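Local atomic coordinates of D-threo-3-hydroxyaspartate dehydratase (Delftia, PDB entry 3WQD), a protein that catalyses the pyridoxal phosphate-dependent deamination of D-threo-3-hydroxyaspartate to oxaloacetate and ammonium, and also dehydrates D-serine. Residues Ile145-His150 and Val179-Gly184. Numbering follows the deposited sequence.
Sequences IDTDGH and VLTHAG. With PLP (pyridoxal-5'-phosphate), chain G; 999 ((3S)-3-hydroxy-D-aspartic acid), chain J.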
ATOM      1  N   ILE B 145       9.917  21.791 -14.460  1.00 13.20           N
ATOM      2  CA  ILE B 145      10.130  21.743 -15.929  1.00 13.68           C
ATOM      3  C   ILE B 145       9.827  20.317 -16.384  1.00 14.46           C
ATOM      4  O   ILE B 145      10.228  19.350 -15.719  1.00 15.73           O
ATOM      5  CB  ILE B 145      11.599  22.069 -16.257  1.00 13.39           C
ATOM      6  CG1 ILE B 145      12.056  23.423 -15.630  1.00 15.14           C
ATOM      7  CG2 ILE B 145      11.804  22.059 -17.810  1.00 15.50           C
ATOM      8  CD1 ILE B 145      11.151  24.605 -16.048  1.00 15.50           C
ATOM      9  N   ASP B 146       9.032  20.186 -17.445  1.00 13.93           N
ATOM     10  CA  ASP B 146       8.754  18.892 -18.122  1.00 14.20           C
ATOM     11  C   ASP B 146       9.877  18.700 -19.171  1.00 15.72           C
ATOM     12  O   ASP B 146       9.937  19.425 -20.185  1.00 20.01           O
ATOM     13  CB  ASP B 146       7.397  18.957 -18.795  1.00 14.94           C
ATOM     14  CG  ASP B 146       7.046  17.697 -19.535  1.00 20.40           C
ATOM     15  OD1 ASP B 146       7.915  16.785 -19.611  1.00 26.13           O
ATOM     16  OD2 ASP B 146       5.941  17.659 -20.086  1.00 25.78           O
ATOM     17  N   THR B 147      10.814  17.766 -18.907  1.00 16.77           N
ATOM     18  CA  THR B 147      11.926  17.503 -19.875  1.00 18.37           C
ATOM     19  C   THR B 147      11.657  16.213 -20.637  1.00 18.03           C
ATOM     20  O   THR B 147      12.347  15.974 -21.648  1.00 25.81           O
ATOM     21  CB  THR B 147      13.292  17.439 -19.176  1.00 16.17           C
ATOM     22  OG1 THR B 147      13.231  16.463 -18.104  1.00 18.43           O
ATOM     23  CG2 THR B 147      13.706  18.792 -18.663  1.00 17.47           C
ATOM     24  N   ASP B 148      10.710  15.322 -20.189  1.00 17.95           N
ATOM     25  CA  ASP B 148      10.585  14.023 -20.862  1.00 20.99           C
ATOM     26  C   ASP B 148       9.128  13.517 -20.998  1.00 20.23           C
ATOM     27  O   ASP B 148       8.914  12.347 -21.407  1.00 24.80           O
ATOM     28  CB  ASP B 148      11.480  12.984 -20.132  1.00 21.80           C
ATOM     29  CG  ASP B 148      10.848  12.540 -18.826  1.00 23.21           C
ATOM     30  OD1 ASP B 148       9.979  13.324 -18.278  1.00 23.16           O
ATOM     31  OD2 ASP B 148      11.305  11.491 -18.313  1.00 23.49           O
ATOM     32  N   GLY B 149       8.118  14.350 -20.681  1.00 22.68           N
ATOM     33  CA  GLY B 149       6.752  14.000 -20.817  1.00 24.13           C
ATOM     34  C   GLY B 149       6.261  13.047 -19.715  1.00 24.79           C
ATOM     35  O   GLY B 149       5.143  12.563 -19.818  1.00 25.19           O
ATOM     36  N   HIS B 150       7.071  12.766 -18.688  1.00 23.34           N
ATOM     37  CA  HIS B 150       6.712  11.808 -17.621  1.00 23.45           C
ATOM     38  C   HIS B 150       5.437  12.213 -16.912  1.00 23.48           C
ATOM     39  O   HIS B 150       4.582  11.319 -16.680  1.00 25.62           O
ATOM     40  CB  HIS B 150       7.866  11.707 -16.605  1.00 23.17           C
ATOM     41  CG  HIS B 150       7.579  10.871 -15.403  1.00 26.20           C
ATOM     42  ND1 HIS B 150       7.410   9.522 -15.454  1.00 31.67           N
ATOM     43  CD2 HIS B 150       7.566  11.237 -14.078  1.00 22.58           C
ATOM     44  CE1 HIS B 150       7.185   9.055 -14.130  1.00 24.87           C
ATOM     45  NE2 HIS B 150       7.307  10.126 -13.311  1.00 32.46           N
ATOM     46  N   VAL B 179      15.030  26.033 -10.935  1.00 13.09           N
ATOM     47  CA  VAL B 179      14.176  25.142 -11.763  1.00 14.28           C
ATOM     48  C   VAL B 179      14.509  23.693 -11.372  1.00 13.50           C
ATOM     49  O   VAL B 179      15.638  23.359 -10.936  1.00 14.50           O
ATOM     50  CB  VAL B 179      14.406  25.293 -13.293  1.00 14.04           C
ATOM     51  CG1 VAL B 179      13.737  26.640 -13.725  1.00 14.61           C
ATOM     52  CG2 VAL B 179      15.921  25.311 -13.637  1.00 15.58           C
ATOM     53  N   LEU B 180      13.534  22.790 -11.511  1.00 12.37           N
ATOM     54  CA  LEU B 180      13.819  21.391 -11.260  1.00 13.45           C
ATOM     55  C   LEU B 180      13.057  20.549 -12.272  1.00 12.85           C
ATOM     56  O   LEU B 180      11.982  20.965 -12.802  1.00 14.38           O
ATOM     57  CB  LEU B 180      13.443  20.954  -9.814  1.00 14.61           C
ATOM     58  CG  LEU B 180      11.900  20.793  -9.558  1.00 12.92           C
ATOM     59  CD1 LEU B 180      11.727  19.963  -8.240  1.00 16.24           C
ATOM     60  CD2 LEU B 180      11.172  22.131  -9.375  1.00 13.89           C
ATOM     61  N   THR B 181      13.567  19.342 -12.510  1.00 13.64           N
ATOM     62  CA  THR B 181      12.888  18.395 -13.365  1.00 12.79           C
ATOM     63  C   THR B 181      13.109  16.985 -12.794  1.00 14.10           C
ATOM     64  O   THR B 181      14.157  16.755 -12.138  1.00 15.26           O
ATOM     65  CB  THR B 181      13.396  18.501 -14.842  1.00 14.19           C
ATOM     66  OG1 THR B 181      12.478  17.748 -15.652  1.00 15.37           O
ATOM     67  CG2 THR B 181      14.786  18.001 -14.969  1.00 16.98           C
ATOM     68  N   HIS B 182      12.198  16.066 -13.153  1.00 14.32           N
ATOM     69  CA  HIS B 182      12.379  14.660 -12.826  1.00 14.50           C
ATOM     70  C   HIS B 182      12.114  13.853 -14.029  1.00 15.53           C
ATOM     71  O   HIS B 182      10.937  13.800 -14.524  1.00 17.74           O
ATOM     72  CB  HIS B 182      11.314  14.283 -11.733  1.00 15.11           C
ATOM     73  CG  HIS B 182      11.164  12.795 -11.490  1.00 15.82           C
ATOM     74  ND1 HIS B 182      12.237  11.966 -11.060  1.00 16.45           N
ATOM     75  CD2 HIS B 182      10.051  11.991 -11.548  1.00 16.15           C
ATOM     76  CE1 HIS B 182      11.710  10.688 -10.834  1.00 17.82           C
ATOM     77  NE2 HIS B 182      10.430  10.699 -11.196  1.00 17.48           N
ATOM     78  N   ALA B 183      13.150  13.204 -14.606  1.00 15.83           N
ATOM     79  CA  ALA B 183      12.901  12.461 -15.850  1.00 18.06           C
ATOM     80  C   ALA B 183      12.449  11.038 -15.538  1.00 17.61           C
ATOM     81  O   ALA B 183      13.216  10.050 -15.757  1.00 21.33           O
ATOM     82  CB  ALA B 183      14.134  12.511 -16.786  1.00 22.55           C
ATOM     83  N   GLY B 184      11.236  10.896 -14.978  1.00 18.26           N
ATOM     84  CA  GLY B 184      10.709   9.587 -14.530  1.00 20.00           C
ATOM     85  C   GLY B 184      10.458   8.609 -15.649  1.00 20.81           C
ATOM     86  O   GLY B 184      10.272   7.435 -15.373  1.00 20.99           O
TER
HETATM   87  N1  PLP G 402      12.336  14.004  -7.698  1.00 14.12           N
HETATM   88  C2  PLP G 402      11.001  13.957  -7.850  1.00 13.71           C
HETATM   89  C2A PLP G 402      10.198  15.195  -8.088  1.00 15.50           C
HETATM   90  C3  PLP G 402      10.338  12.677  -7.920  1.00 16.56           C
HETATM   91  O3  PLP G 402       9.021  12.613  -8.084  1.00 19.44           O
HETATM   92  C4  PLP G 402      11.146  11.489  -7.685  1.00 15.53           C
HETATM   93  C4A PLP G 402      10.562  10.176  -7.736  1.00 18.20           C
HETATM   94  C5  PLP G 402      12.559  11.704  -7.422  1.00 15.03           C
HETATM   95  C6  PLP G 402      13.141  12.981  -7.496  1.00 16.29           C
HETATM   96  C5A PLP G 402      13.426  10.493  -7.099  1.00 17.23           C
HETATM   97  O4P PLP G 402      13.454   9.549  -8.159  1.00 16.52           O
HETATM   98  P   PLP G 402      14.055   8.095  -7.776  1.00 16.74           P
HETATM   99  O1P PLP G 402      15.455   8.357  -7.275  1.00 18.02           O
HETATM  100  O2P PLP G 402      14.027   7.421  -9.128  1.00 17.31           O
HETATM  101  O3P PLP G 402      13.182   7.529  -6.759  1.00 19.76           O
HETATM  102  OD2 999 J 405       7.899   6.119 -10.369  1.00 20.86           O
HETATM  103  CG  999 J 405       8.594   6.488  -9.370  1.00 17.96           C
HETATM  104  OD1 999 J 405       8.875   5.686  -8.423  1.00 19.60           O
HETATM  105  CB  999 J 405       9.118   7.929  -9.325  1.00 17.74           C
HETATM  106  OB  999 J 405       8.673   8.614 -10.573  1.00 18.60           O
HETATM  107  CA  999 J 405       8.627   8.701  -8.127  1.00 17.53           C
HETATM  108  N   999 J 405       9.226  10.042  -8.136  1.00 17.92           N
HETATM  109  C   999 J 405       7.161   8.789  -8.053  1.00 18.09           C
HETATM  110  OXT 999 J 405       6.464   7.838  -7.754  1.00 16.75           O
HETATM  111  O   999 J 405       6.685   9.955  -8.233  1.00 18.22           O
HETATM  112  O   HOH W   1       9.620  17.065 -14.068  1.00 22.33           O
HETATM  113  O   HOH W   2       9.994  15.735 -16.912  1.00 19.40           O
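Val179 meets Ile145 through carbon alone: its CB lies 3.8 Å from Ile145 CG1, and both side chains pack against helix 192-215, Ile145 on Ala209 and Val179 on Cys206 and Leu213. At Leu180 the backbone takes over, since its O accepts from Ile145 N at 2.8 Å, while its side chain points away from 145-150. The next residue, Thr181, carries its hydroxyl anti to the backbone N (chi1 -168°), which brings OG1 to Ile145 O at 2.8 Å; the donor stands above the carbonyl plane. With that proton committed, Thr181 OG1 accepts from Thr147 OG1 at 2.9 Å, the two side chains meeting tip to tip. One water joins Ile145 O to His182 N, donating to the first and accepting from the second. These bonds link the C-terminal ends of the adjacent parallel strands 140-146 and 175-180 in the TIM-barrel-like alanine racemase N-terminal domain, the end at which the cofactor sits. His182 follows, with PLP C4 against one ring face, 3.3 Å above the plane and toward the rim. At its edge, in plane, His182 NE2 donates to hydroxyl OB of the bound (3S)-3-hydroxy-D-aspartic acid (999) at 2.8 Å (158°), and Gly226 O holds ND1, so the ring's rotation is fixed from both nitrogens. The His150 ring meets it obliquely, centroids 5.1 Å apart. Ala183, centre of an inverse gamma turn, packs its CB against Asp148 OD2, which is hydrogen-bonded to Ser185 OG. Gly184, lacking a side chain, places CA over the centre of the His150 ring in a CH-pi contact, 6° off the ring normal. The His150 side chain also lies about 3 Å from a bound magnesium ion; replacing it by an alanine is likely to strip Gly184 CA of its aromatic cover and the metal of this neighbour.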